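Local structure of lipolytic enzyme, G-D-S-L family (Bacteroides thetaiotaomicron, 7BR2) at residues A232-N237 / F263-E268; E299-L304 / N336-S341; K306-K311 / D330-I335; K311-L316 / I323-A328; L316-Q321 / R443-R448. The protein is a serine esterase of the SGNH (GDSL) hydrolase family from a gut microbe and metabolises the drug diltiazem. All coordinates share one frame; numbering follows the deposited sequence.

Interaction 1. Residues A232-N237 / F263-E268; sequences ANMEIN and FDYLAE
Met-234 and Phe-263 each hold CG between their own backbone N and carbonyl carbon (chi1 69° and 54°), while Tyr-265 swings CG to the far side of its N (chi1 165°). These turns bring the thioether of Met-234 to both rings. Its chain bends at chi3 and lays CE over one face of Tyr-265, 3.6 Å from CE1 of that ring. This is a CH-pi contact. The sulfur meets the same ring obliquely. It also sits at the edge of Phe-263, with SD 4.1 Å from CE2, so one methionine makes two Met-aromatic contacts. Ile-236 comes from the direction opposite to Phe-263 and puts CD1 over the ring face, 3.6 Å from CZ. Ala-232 CB touches the edge of Tyr-265, 3.5 Å from OH. The strands run roughly antiparallel, with axes 9.1 Å apart at closest. They belong to two different sheets that pack by their side chains. The phenol OH of Tyr-265 is bonded to the carboxylate of Glu-303. The seam is therefore apolar and buried, held by dispersion and by sulfur and methyl contacts to aromatic rings, and its one polar tip has a partner beyond it.

Interaction 2. Residues E299-L304 / N336-S341; sequences EMNTEL and NLAAES
Asn-336 grips the 299-304 segment with its amide. Its CB leaves the backbone on the same face of the sheet as Leu-304, with which it forms an antiparallel non-hydrogen-bonded pair. CG lies anti to the backbone N (chi1 -173°), which carries the amide toward the backbone of 301-303. There CG is 3.6 Å from Asn-301 O. At the tip, OD1 accepts from Glu-303 N at 2.8 Å and from Ala-338 N at 3.0 Å. The two donors reach it from opposite faces of the amide plane. The bond to Ala-338 makes an Asx turn. Asn-336 ND2 gives a hydrogen to Asn-301 O at 2.9 Å, and that oxygen lies in the amide plane. Three bonds thus fix the rotation of the amide. The backbone adds Leu-337 N to Glu-303 O at 2.7 Å. Glu-303 runs extended past Leu-337, with OE1 3.6 Å from its CB. A water gives hydrogens to both Glu-303 OE1 and Leu-337 O. Glu-303 OE2 is held by Tyr-265 and Gln-345. Ala-338 CB packs on Asn-301, whose OD1 takes the backbone N of Tyr-272. The contact joins the start of strand 303-308, just after helix 296-300, to the short edge strand 335-336, and lies shortly before the long helix 344-377.

Interaction 3. Residues K306-K311 / D330-I335; sequences KVTGLK and DLAKGI
Lys-306 lies across the C-terminal end of helix 328-333, where the helix closes onto strand 303-308 of the four-stranded mixed sheet. With CG anti to the backbone N (chi1 -164°), the aliphatic stem is laid along the last carbonyls of the helix. CG is 3.2 Å from Ala-332 O. The chain then bends at chi3, and CE comes 3.4 Å from Lys-333 O. The ammonium group makes a long, weak ion pair with Glu-235. Its charge near the carbonyl end of the helix is likely to be favourable. With an alanine here, the carbonyls of Ala-332 and Lys-333 would probably lose their methylene cover and Glu-235 its distant positive mate. On the next residue, Val-307 packs beside Leu-331, CB to CB at 4.5 Å, and both side chains reach on to Leu-447 of strand 443-449. The backbone N of Val-307 gives its hydrogen to Leu-331 O at 3.0 Å. It comes from above the carbonyl plane, 56° out of it. The CA of Lys-306 makes a CA-H...O contact with the same oxygen. Thr-308 sets CG2 beside Ala-332, 4.0 Å from CB of that alanine. Lys-311 bends at chi2 and brings NZ to the same methyl, 3.7 Å from Ala-332 CB. Gly-334 ends the helix with a positive phi. A CB there would collide with Lys-333 O. The helix-closing bond runs from Gly-334 N to Asp-330 O, at 2.8 Å.

Interaction 4. Residues K311-L316 / I323-A328; sequences KGQYKL and IGTWDA
Tyr-314 and Trp-326 form a hydrogen-bonded pair in the beta hairpin of strands 313-318 and 321-327. Their backbones exchange two bonds. Tyr-314 N gives a nearly straight bond to Trp-326 O at 2.9 Å, and Trp-326 N gives one back to Tyr-314 O. Each of these donors comes in close to the C=O axis. Next along, Leu-316 N gives to Gly-324 O, but Leu-316 O accepts from Ile-323 N at 2.8 Å. One residue thus faces two, a beta bulge at Ile-323 and Gly-324. At the other end Gly-312 O takes Ala-328 N at 2.8 Å. Asp-327 OD2 is 3.1 Å from Gly-312 O, but both are acceptors and do not bond. The carboxylate is used otherwise. Asp-327 is the N-cap of helix 328-333, and its OD1 takes the backbone N of Ala-329. Between the bonds, CA-H...O contacts from Gln-313 and Lys-315 meet Trp-326 O and Gly-324 O. The apolar face holds Leu-316, with CB 3.8 Å from Trp-326 CZ3. Its CG is anti to the backbone N (chi1 168°), which sends Leu-316 CD2 to within 3.9 Å of Ile-323 CB. Cutting this leucine back to an alanine would leave CB beside the indole, but would probably open a gap next to Ile-323. Gly-312 has a positive phi, at which any side chain would run into Lys-311 O. Lys-311 CA rests 3.4 Å from Ala-328 CB. That same methyl lies 4.1 Å from Tyr-314 CE1, oblique to the ring.

Interaction 5. Residues L316-Q321 / R443-R448; sequences LLIDDQ and RKIVLR
An antiparallel ladder pairs the 316-318 strand with strand 443-449, the central strand of the five-stranded sheet. Leu-317 and Val-446 are the hydrogen-bonded pair. Leu-317 N gives to Val-446 O at 2.9 Å, almost straight, and Val-446 N gives to Leu-317 O. On one face, Ile-318 and Ile-445 lie side by side and point the same way. Leu-316 CD1 reaches Ile-445 CG2 at 3.8 Å. On the other face, Leu-317 CD1 sits 4.1 Å from Arg-448 CZ, over the centre of the guanidinium plane. At the end of the ladder the chain reverses in a type I' beta turn, from Ile-318 to Gln-321. Asp-319 in this turn takes most of the polar contacts. Its N gives to Lys-444 O at 2.7 Å. Its CG lies anti to the carbonyl carbon (chi1 -84°), which brings the carboxylate over to strand 443-449. OD1 accepts from Lys-444 N at 2.8 Å, met from above the carboxylate plane. OD2 forms a salt bridge with Arg-443 NH1 at 3.1 Å and lies in the guanidinium plane. The other terminal nitrogen, NH2, is hydrogen-bonded to Gln-348 OE1 of helix 344-377. A water links Asp-320 N to Lys-444 O.

From the N terminus, interaction 1 opens and closes first. It packs the four-stranded mixed sheet on the five-stranded antiparallel one. Interaction 2 then opens at 299-304 and closes at 336-341. Interaction 3 is nested inside that loop, and interaction 4 is nested inside interaction 3, sharing Lys-311 with it. Helix 328-333 carries the chain from the hairpin of interaction 4 back to the mixed sheet. Interaction 5 starts at Leu-316, shared with interaction 4, and closes at 443-448, 122 residues past the end of its first segment. It therefore crosses interactions 2, 3 and 4. It brings the C-terminal strand between the hairpin and strand 260-267, and so joins interaction 4 to interaction 1.

Interaction 1. Residues A232-N237 / F263-E268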
# COMPACT_ATOMS: atom_id res chain seq x y z
N ALA A 232 17.52 2.24 -10.63
CA ALA A 232 18.81 2.01 -11.24
C ALA A 232 19.45 3.37 -11.45
O ALA A 232 18.77 4.40 -11.51
CB ALA A 232 18.70 1.24 -12.56
N ASN A 233 20.77 3.38 -11.54
CA ASN A 233 21.53 4.62 -11.69
C ASN A 233 22.65 4.34 -12.68
O ASN A 233 23.64 3.67 -12.35
CB ASN A 233 22.07 5.09 -10.33
CG ASN A 233 22.43 6.58 -10.31
OD1 ASN A 233 22.57 7.20 -11.35
ND2 ASN A 233 22.60 7.13 -9.12
N MET A 234 22.49 4.82 -13.91
CA MET A 234 23.50 4.58 -14.93
C MET A 234 24.04 5.92 -15.43
O MET A 234 23.30 6.89 -15.62
CB MET A 234 22.94 3.78 -16.11
CG MET A 234 21.94 4.54 -16.94
SD MET A 234 20.81 3.47 -17.81
CE MET A 234 19.32 3.80 -16.88
N GLU A 235 25.36 5.95 -15.63
CA GLU A 235 26.06 7.11 -16.16
C GLU A 235 26.99 6.62 -17.26
O GLU A 235 27.88 5.81 -17.00
CB GLU A 235 26.87 7.83 -15.09
CG GLU A 235 27.41 9.18 -15.55
CD GLU A 235 28.29 9.86 -14.51
OE1 GLU A 235 28.04 9.71 -13.30
OE2 GLU A 235 29.24 10.55 -14.93
N ILE A 236 26.75 7.12 -18.48
CA ILE A 236 27.55 6.81 -19.66
C ILE A 236 28.27 8.07 -20.12
O ILE A 236 27.63 9.11 -20.37
CB ILE A 236 26.68 6.24 -20.79
CG1 ILE A 236 26.14 4.85 -20.44
CG2 ILE A 236 27.43 6.27 -22.11
CD1 ILE A 236 24.84 4.84 -19.69
N ASN A 237 29.59 7.98 -20.26
CA ASN A 237 30.35 9.05 -20.90
C ASN A 237 30.44 8.77 -22.40
O ASN A 237 31.00 7.76 -22.82
CB ASN A 237 31.73 9.19 -20.25
CG ASN A 237 32.58 10.26 -20.93
OD1 ASN A 237 32.96 10.12 -22.09
ND2 ASN A 237 32.80 11.38 -20.24
N PHE A 263 23.16 1.85 -26.38
CA PHE A 263 23.71 0.80 -25.54
C PHE A 263 22.60 -0.14 -25.09
O PHE A 263 21.41 0.10 -25.32
CB PHE A 263 24.46 1.38 -24.33
CG PHE A 263 23.65 2.34 -23.52
CD1 PHE A 263 23.58 3.68 -23.86
CD2 PHE A 263 22.98 1.91 -22.38
CE1 PHE A 263 22.85 4.57 -23.10
CE2 PHE A 263 22.25 2.79 -21.61
CZ PHE A 263 22.18 4.13 -21.97
N ASP A 264 23.01 -1.23 -24.45
CA ASP A 264 22.13 -2.23 -23.89
C ASP A 264 22.07 -2.05 -22.39
O ASP A 264 23.11 -1.92 -21.72
CB ASP A 264 22.61 -3.64 -24.26
CG ASP A 264 22.38 -3.97 -25.73
OD1 ASP A 264 21.59 -3.26 -26.39
OD2 ASP A 264 23.00 -4.92 -26.23
N TYR A 265 20.84 -1.97 -21.87
CA TYR A 265 20.53 -1.70 -20.48
C TYR A 265 19.79 -2.90 -19.91
O TYR A 265 18.72 -3.26 -20.40
CB TYR A 265 19.68 -0.43 -20.40
CG TYR A 265 18.96 -0.15 -19.10
CD1 TYR A 265 19.66 -0.02 -17.90
CD2 TYR A 265 17.59 0.01 -19.07
CE1 TYR A 265 19.00 0.25 -16.72
CE2 TYR A 265 16.92 0.28 -17.90
CZ TYR A 265 17.63 0.41 -16.73
OH TYR A 265 16.96 0.68 -15.56
N LEU A 266 20.36 -3.56 -18.91
CA LEU A 266 19.66 -4.65 -18.24
C LEU A 266 19.50 -4.27 -16.77
O LEU A 266 20.45 -4.37 -16.00
CB LEU A 266 20.37 -6.00 -18.42
CG LEU A 266 19.69 -7.15 -17.65
CD1 LEU A 266 18.26 -7.41 -18.16
CD2 LEU A 266 20.50 -8.44 -17.67
N ALA A 267 18.30 -3.86 -16.40
CA ALA A 267 18.01 -3.47 -15.03
C ALA A 267 17.74 -4.70 -14.18
O ALA A 267 17.35 -5.75 -14.70
CB ALA A 267 16.82 -2.52 -14.99
N GLU A 268 18.00 -4.58 -12.88
CA GLU A 268 17.60 -5.61 -11.93
C GLU A 268 16.15 -5.46 -11.49
O GLU A 268 15.56 -6.42 -11.00
CB GLU A 268 18.49 -5.59 -10.69
CG GLU A 268 19.95 -5.87 -10.97
CD GLU A 268 20.85 -5.55 -9.80
OE1 GLU A 268 20.35 -5.08 -8.75
OE2 GLU A 268 22.08 -5.74 -9.94

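Interaction 2. Residues E299-L304 / N336-S341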
# COMPACT_ATOMS: atom_id res chain seq x y z
N GLU A 299 12.64 9.69 -3.82
CA GLU A 299 13.15 8.75 -2.82
C GLU A 299 12.98 7.29 -3.22
O GLU A 299 13.80 6.45 -2.80
CB GLU A 299 12.47 8.99 -1.46
CG GLU A 299 12.86 10.32 -0.85
CD GLU A 299 12.26 10.56 0.53
OE1 GLU A 299 11.81 9.59 1.17
OE2 GLU A 299 12.24 11.73 0.96
N MET A 300 11.98 6.97 -4.03
CA MET A 300 11.65 5.57 -4.30
C MET A 300 11.36 5.23 -5.75
O MET A 300 11.16 4.05 -6.04
CB MET A 300 10.45 5.12 -3.46
CG MET A 300 10.74 5.02 -1.99
SD MET A 300 9.33 4.39 -1.06
CE MET A 300 9.96 4.66 0.61
N ASN A 301 11.28 6.19 -6.65
CA ASN A 301 11.01 5.89 -8.04
C ASN A 301 11.95 6.64 -8.96
O ASN A 301 11.52 7.34 -9.88
CB ASN A 301 9.55 6.16 -8.40
CG ASN A 301 9.06 5.25 -9.50
OD1 ASN A 301 9.72 4.27 -9.84
ND2 ASN A 301 7.92 5.59 -10.09
N THR A 302 13.26 6.50 -8.73
CA THR A 302 14.29 7.12 -9.55
C THR A 302 15.05 6.06 -10.35
O THR A 302 15.84 5.30 -9.78
CB THR A 302 15.23 7.95 -8.69
OG1 THR A 302 14.51 9.07 -8.14
CG2 THR A 302 16.39 8.47 -9.52
N GLU A 303 14.82 6.04 -11.66
CA GLU A 303 15.56 5.21 -12.61
C GLU A 303 16.38 6.17 -13.46
O GLU A 303 15.96 6.60 -14.55
CB GLU A 303 14.58 4.35 -13.46
CG GLU A 303 15.27 3.37 -14.39
CD GLU A 303 14.30 2.65 -15.33
OE1 GLU A 303 13.10 3.01 -15.39
OE2 GLU A 303 14.75 1.71 -16.02
N LEU A 304 17.56 6.53 -12.96
CA LEU A 304 18.27 7.70 -13.47
C LEU A 304 19.14 7.34 -14.67
O LEU A 304 19.96 6.42 -14.60
CB LEU A 304 19.13 8.32 -12.37
CG LEU A 304 19.56 9.76 -12.70
CD1 LEU A 304 18.39 10.75 -12.67
CD2 LEU A 304 20.67 10.22 -11.76
N ASN A 336 15.04 11.08 -15.15
CA ASN A 336 14.38 9.96 -14.47
C ASN A 336 13.54 9.17 -15.47
O ASN A 336 12.49 9.63 -15.92
CB ASN A 336 13.52 10.47 -13.31
CG ASN A 336 12.97 9.34 -12.47
OD1 ASN A 336 13.33 8.17 -12.68
ND2 ASN A 336 12.14 9.69 -11.49
N LEU A 337 14.02 7.98 -15.83
CA LEU A 337 13.23 7.14 -16.73
C LEU A 337 11.94 6.66 -16.07
O LEU A 337 10.95 6.39 -16.77
CB LEU A 337 14.06 5.95 -17.21
CG LEU A 337 15.29 6.28 -18.05
CD1 LEU A 337 15.95 5.00 -18.51
CD2 LEU A 337 14.89 7.16 -19.23
N ALA A 338 11.90 6.56 -14.74
CA ALA A 338 10.69 6.13 -14.05
C ALA A 338 9.53 7.13 -14.13
O ALA A 338 8.41 6.77 -13.76
CB ALA A 338 11.00 5.85 -12.58
N ALA A 339 9.77 8.36 -14.59
CA ALA A 339 8.70 9.33 -14.82
C ALA A 339 8.25 9.37 -16.27
O ALA A 339 7.36 10.15 -16.62
CB ALA A 339 9.14 10.73 -14.37
N GLU A 340 8.83 8.54 -17.13
CA GLU A 340 8.53 8.53 -18.55
C GLU A 340 7.68 7.29 -18.83
O GLU A 340 8.20 6.19 -19.01
CB GLU A 340 9.82 8.52 -19.37
CG GLU A 340 10.74 9.69 -19.05
CD GLU A 340 10.08 11.03 -19.31
OE1 GLU A 340 9.26 11.11 -20.25
OE2 GLU A 340 10.37 12.00 -18.58
N SER A 341 6.35 7.47 -18.87
CA SER A 341 5.44 6.34 -18.99
C SER A 341 5.57 5.62 -20.33
O SER A 341 5.00 4.53 -20.49
CB SER A 341 4.00 6.81 -18.77
OG SER A 341 3.49 7.38 -19.96
O HOH W 1 10.70 3.78 -16.68

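Interaction 3. Residues K306-K311 / D330-I335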
# COMPACT_ATOMS: atom_id res chain seq x y z
N LYS A 306 21.96 9.11 -16.93
CA LYS A 306 22.90 10.22 -17.05
C LYS A 306 23.87 9.90 -18.18
O LYS A 306 24.59 8.90 -18.12
CB LYS A 306 23.66 10.46 -15.74
CG LYS A 306 24.34 11.82 -15.68
CD LYS A 306 25.19 11.99 -14.45
CE LYS A 306 24.33 12.25 -13.22
NZ LYS A 306 25.08 11.89 -11.99
N VAL A 307 23.92 10.78 -19.18
CA VAL A 307 24.82 10.64 -20.31
C VAL A 307 25.61 11.94 -20.37
O VAL A 307 25.11 12.96 -20.83
CB VAL A 307 24.08 10.39 -21.63
CG1 VAL A 307 25.07 10.12 -22.76
CG2 VAL A 307 23.07 9.27 -21.47
N THR A 308 26.84 11.90 -19.89
CA THR A 308 27.72 13.06 -19.97
C THR A 308 28.62 12.85 -21.18
O THR A 308 29.42 11.91 -21.18
CB THR A 308 28.57 13.22 -18.71
OG1 THR A 308 29.49 12.13 -18.66
CG2 THR A 308 27.71 13.19 -17.46
N GLY A 309 28.62 13.81 -22.08
CA GLY A 309 29.27 13.67 -23.37
C GLY A 309 28.75 14.76 -24.26
O GLY A 309 28.32 15.80 -23.76
N LEU A 310 28.81 14.56 -25.58
CA LEU A 310 28.48 15.63 -26.52
C LEU A 310 27.13 16.28 -26.26
O LEU A 310 26.27 15.68 -25.59
CB LEU A 310 28.53 15.10 -27.94
CG LEU A 310 29.91 14.76 -28.48
CD1 LEU A 310 29.63 14.58 -29.93
CD2 LEU A 310 31.01 15.84 -28.26
N LYS A 311 26.95 17.49 -26.76
CA LYS A 311 25.82 18.32 -26.39
C LYS A 311 25.03 18.70 -27.64
O LYS A 311 25.37 18.33 -28.77
CB LYS A 311 26.30 19.55 -25.61
CG LYS A 311 27.29 19.25 -24.47
CD LYS A 311 26.61 19.07 -23.10
CE LYS A 311 27.57 18.49 -22.06
NZ LYS A 311 27.16 18.87 -20.67
N ASP A 330 20.48 18.55 -19.81
CA ASP A 330 19.60 17.73 -18.99
C ASP A 330 20.12 16.30 -18.89
O ASP A 330 20.16 15.72 -17.80
CB ASP A 330 18.18 17.73 -19.57
CG ASP A 330 17.49 19.06 -19.39
OD1 ASP A 330 17.67 19.68 -18.33
OD2 ASP A 330 16.76 19.48 -20.32
N LEU A 331 20.54 15.73 -20.02
CA LEU A 331 21.06 14.36 -20.01
C LEU A 331 22.28 14.23 -19.11
O LEU A 331 22.43 13.24 -18.38
CB LEU A 331 21.37 13.92 -21.44
CG LEU A 331 20.14 13.82 -22.35
CD1 LEU A 331 20.50 13.53 -23.80
CD2 LEU A 331 19.22 12.75 -21.82
N ALA A 332 23.17 15.23 -19.13
CA ALA A 332 24.34 15.21 -18.26
C ALA A 332 23.93 15.44 -16.81
O ALA A 332 24.64 15.02 -15.88
CB ALA A 332 25.37 16.25 -18.71
N LYS A 333 22.80 16.11 -16.59
CA LYS A 333 22.28 16.26 -15.24
C LYS A 333 21.73 14.93 -14.74
O LYS A 333 21.91 14.57 -13.57
CB LYS A 333 21.17 17.29 -15.27
CG LYS A 333 20.92 18.10 -14.04
CD LYS A 333 20.81 19.56 -14.48
CE LYS A 333 21.47 20.52 -13.51
NZ LYS A 333 22.41 19.80 -12.59
N GLY A 334 21.09 14.17 -15.63
CA GLY A 334 20.43 12.92 -15.33
C GLY A 334 18.93 13.08 -15.48
O GLY A 334 18.35 14.01 -14.92
N ILE A 335 18.27 12.19 -16.22
CA ILE A 335 16.81 12.21 -16.34
C ILE A 335 16.24 10.95 -15.70
O ILE A 335 16.90 9.90 -15.64
CB ILE A 335 16.35 12.35 -17.80
CG1 ILE A 335 16.91 11.22 -18.65
CG2 ILE A 335 16.74 13.71 -18.36
CD1 ILE A 335 16.29 11.16 -20.01

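Interaction 4. Residues K311-L316 / I323-A328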
# COMPACT_ATOMS: atom_id res chain seq x y z
N LYS A 311 26.95 17.49 -26.76
CA LYS A 311 25.82 18.32 -26.39
C LYS A 311 25.03 18.70 -27.64
O LYS A 311 25.37 18.33 -28.77
CB LYS A 311 26.30 19.55 -25.61
CG LYS A 311 27.29 19.25 -24.47
CD LYS A 311 26.61 19.07 -23.10
CE LYS A 311 27.57 18.49 -22.06
NZ LYS A 311 27.16 18.87 -20.67
N GLY A 312 23.95 19.44 -27.43
CA GLY A 312 22.95 19.65 -28.44
C GLY A 312 21.64 19.05 -27.97
O GLY A 312 21.46 18.84 -26.76
N GLN A 313 20.72 18.78 -28.88
CA GLN A 313 19.45 18.15 -28.53
C GLN A 313 19.34 16.75 -29.10
O GLN A 313 19.68 16.50 -30.26
CB GLN A 313 18.25 19.00 -28.93
CG GLN A 313 18.03 20.08 -27.90
CD GLN A 313 16.83 20.92 -28.17
OE1 GLN A 313 15.70 20.54 -27.84
NE2 GLN A 313 17.05 22.08 -28.78
N TYR A 314 18.88 15.83 -28.25
CA TYR A 314 18.78 14.44 -28.59
C TYR A 314 17.36 13.95 -28.33
O TYR A 314 16.62 14.49 -27.49
CB TYR A 314 19.80 13.58 -27.80
CG TYR A 314 21.27 13.85 -28.15
CD1 TYR A 314 21.92 14.98 -27.68
CD2 TYR A 314 22.00 12.97 -28.94
CE1 TYR A 314 23.25 15.24 -27.99
CE2 TYR A 314 23.34 13.21 -29.25
CZ TYR A 314 23.96 14.35 -28.78
OH TYR A 314 25.28 14.62 -29.08
N LYS A 315 16.99 12.93 -29.08
CA LYS A 315 15.75 12.20 -28.92
C LYS A 315 16.07 10.87 -28.29
O LYS A 315 16.96 10.15 -28.76
CB LYS A 315 15.03 12.01 -30.25
CG LYS A 315 13.65 11.46 -30.07
CD LYS A 315 12.93 11.33 -31.39
CE LYS A 315 13.84 11.47 -32.59
NZ LYS A 315 13.07 11.96 -33.77
N LEU A 316 15.40 10.59 -27.17
CA LEU A 316 15.58 9.34 -26.45
C LEU A 316 14.59 8.31 -26.99
O LEU A 316 13.39 8.57 -27.02
CB LEU A 316 15.34 9.53 -24.95
CG LEU A 316 15.24 8.22 -24.18
CD1 LEU A 316 16.52 7.40 -24.28
CD2 LEU A 316 14.87 8.48 -22.74
N ILE A 323 10.60 8.35 -26.57
CA ILE A 323 10.23 8.72 -25.22
C ILE A 323 10.04 10.23 -25.09
O ILE A 323 9.08 10.69 -24.47
CB ILE A 323 11.31 8.22 -24.24
CG1 ILE A 323 11.63 6.74 -24.51
CG2 ILE A 323 10.90 8.49 -22.81
CD1 ILE A 323 10.44 5.79 -24.32
N GLY A 324 10.95 11.00 -25.68
CA GLY A 324 10.90 12.44 -25.62
C GLY A 324 12.20 13.03 -26.15
O GLY A 324 13.09 12.31 -26.65
N THR A 325 12.30 14.34 -26.03
CA THR A 325 13.48 15.06 -26.48
C THR A 325 14.04 15.89 -25.34
O THR A 325 13.30 16.55 -24.60
CB THR A 325 13.15 15.94 -27.69
OG1 THR A 325 12.71 15.11 -28.78
CG2 THR A 325 14.37 16.72 -28.14
N TRP A 326 15.36 15.83 -25.19
CA TRP A 326 16.05 16.54 -24.13
C TRP A 326 17.29 17.22 -24.70
O TRP A 326 17.88 16.75 -25.67
CB TRP A 326 16.49 15.60 -22.99
CG TRP A 326 15.41 15.15 -22.02
CD1 TRP A 326 15.11 15.70 -20.81
CD2 TRP A 326 14.52 14.03 -22.18
NE1 TRP A 326 14.08 15.00 -20.21
CE2 TRP A 326 13.71 13.98 -21.04
CE3 TRP A 326 14.33 13.08 -23.19
CZ2 TRP A 326 12.72 13.01 -20.87
CZ3 TRP A 326 13.36 12.12 -23.02
CH2 TRP A 326 12.56 12.09 -21.87
N ASP A 327 17.69 18.31 -24.07
CA ASP A 327 19.01 18.85 -24.32
C ASP A 327 20.05 18.08 -23.51
O ASP A 327 19.77 17.62 -22.39
CB ASP A 327 19.10 20.33 -23.99
CG ASP A 327 20.44 20.90 -24.38
OD1 ASP A 327 21.41 20.70 -23.61
OD2 ASP A 327 20.54 21.49 -25.48
N ALA A 328 21.25 17.95 -24.07
CA ALA A 328 22.29 17.18 -23.41
C ALA A 328 22.75 17.78 -22.10
O ALA A 328 23.42 17.08 -21.33
CB ALA A 328 23.48 16.99 -24.34

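Interaction 5. Residues L316-Q321 / R443-R448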
# COMPACT_ATOMS: atom_id res chain seq x y z
N LEU A 316 15.40 10.59 -27.17
CA LEU A 316 15.58 9.34 -26.45
C LEU A 316 14.59 8.31 -26.99
O LEU A 316 13.39 8.57 -27.02
CB LEU A 316 15.34 9.53 -24.95
CG LEU A 316 15.24 8.22 -24.18
CD1 LEU A 316 16.52 7.40 -24.28
CD2 LEU A 316 14.87 8.48 -22.74
N LEU A 317 15.12 7.17 -27.43
CA LEU A 317 14.32 6.02 -27.81
C LEU A 317 14.77 4.82 -27.00
O LEU A 317 15.95 4.65 -26.72
CB LEU A 317 14.45 5.71 -29.31
CG LEU A 317 14.02 6.76 -30.33
CD1 LEU A 317 15.22 7.58 -30.76
CD2 LEU A 317 13.39 6.10 -31.53
N ILE A 318 13.81 4.00 -26.58
CA ILE A 318 14.13 2.75 -25.90
C ILE A 318 13.39 1.65 -26.65
O ILE A 318 12.17 1.74 -26.83
CB ILE A 318 13.73 2.77 -24.42
CG1 ILE A 318 14.42 3.95 -23.72
CG2 ILE A 318 14.10 1.44 -23.75
CD1 ILE A 318 14.30 3.95 -22.21
N ASP A 319 14.13 0.65 -27.11
CA ASP A 319 13.57 -0.40 -27.96
C ASP A 319 12.78 0.19 -29.13
O ASP A 319 11.71 -0.30 -29.50
CB ASP A 319 12.70 -1.37 -27.14
CG ASP A 319 13.52 -2.45 -26.47
OD1 ASP A 319 14.76 -2.44 -26.64
OD2 ASP A 319 12.92 -3.30 -25.77
N ASP A 320 13.29 1.30 -29.66
CA ASP A 320 12.77 2.01 -30.84
C ASP A 320 11.45 2.73 -30.58
O ASP A 320 10.74 3.06 -31.54
CB ASP A 320 12.65 1.08 -32.05
CG ASP A 320 12.69 1.85 -33.38
OD1 ASP A 320 13.52 2.77 -33.51
OD2 ASP A 320 11.90 1.53 -34.30
N GLN A 321 11.11 3.01 -29.33
CA GLN A 321 9.93 3.81 -29.01
C GLN A 321 10.39 5.18 -28.54
O GLN A 321 11.17 5.29 -27.58
CB GLN A 321 9.06 3.15 -27.95
CG GLN A 321 7.66 2.77 -28.45
CD GLN A 321 6.77 3.99 -28.80
OE1 GLN A 321 6.68 4.98 -28.05
NE2 GLN A 321 6.10 3.90 -29.95
N ARG A 443 17.07 -3.87 -22.66
CA ARG A 443 16.45 -2.79 -23.41
C ARG A 443 17.50 -2.01 -24.19
O ARG A 443 18.54 -1.63 -23.65
CB ARG A 443 15.69 -1.85 -22.47
CG ARG A 443 14.63 -2.52 -21.63
CD ARG A 443 13.50 -3.07 -22.48
NE ARG A 443 12.43 -3.63 -21.66
CZ ARG A 443 11.29 -4.13 -22.14
NH1 ARG A 443 11.07 -4.13 -23.45
NH2 ARG A 443 10.38 -4.62 -21.30
N LYS A 444 17.19 -1.72 -25.45
CA LYS A 444 18.08 -1.00 -26.35
C LYS A 444 17.82 0.50 -26.24
O LYS A 444 16.79 0.99 -26.72
CB LYS A 444 17.86 -1.51 -27.77
CG LYS A 444 18.51 -0.69 -28.85
CD LYS A 444 19.98 -0.93 -29.01
CE LYS A 444 20.53 0.08 -30.02
NZ LYS A 444 19.67 0.23 -31.27
N ILE A 445 18.75 1.23 -25.63
CA ILE A 445 18.61 2.67 -25.43
C ILE A 445 19.39 3.40 -26.51
O ILE A 445 20.55 3.08 -26.77
CB ILE A 445 19.08 3.07 -24.02
CG1 ILE A 445 18.22 2.35 -22.97
CG2 ILE A 445 19.04 4.58 -23.87
CD1 ILE A 445 18.47 2.76 -21.53
N VAL A 446 18.76 4.41 -27.12
CA VAL A 446 19.33 5.17 -28.22
C VAL A 446 19.12 6.65 -27.94
O VAL A 446 18.02 7.07 -27.58
CB VAL A 446 18.67 4.80 -29.57
CG1 VAL A 446 19.04 5.81 -30.64
CG2 VAL A 446 19.03 3.38 -29.99
N LEU A 447 20.18 7.43 -28.11
CA LEU A 447 20.10 8.88 -28.10
C LEU A 447 20.50 9.33 -29.50
O LEU A 447 21.67 9.23 -29.89
CB LEU A 447 21.00 9.50 -27.03
CG LEU A 447 20.46 9.24 -25.62
CD1 LEU A 447 21.57 9.33 -24.59
CD2 LEU A 447 19.31 10.16 -25.26
N ARG A 448 19.51 9.80 -30.24
CA ARG A 448 19.66 10.19 -31.64
C ARG A 448 19.73 11.71 -31.67
O ARG A 448 18.83 12.37 -31.16
CB ARG A 448 18.46 9.69 -32.45
CG ARG A 448 18.41 10.18 -33.88
CD ARG A 448 17.11 9.73 -34.58
NE ARG A 448 16.85 8.29 -34.55
CZ ARG A 448 15.67 7.75 -34.84
NH1 ARG A 448 14.64 8.52 -35.16
NH2 ARG A 448 15.52 6.43 -34.80
O HOH W 2 15.96 2.19 -29.25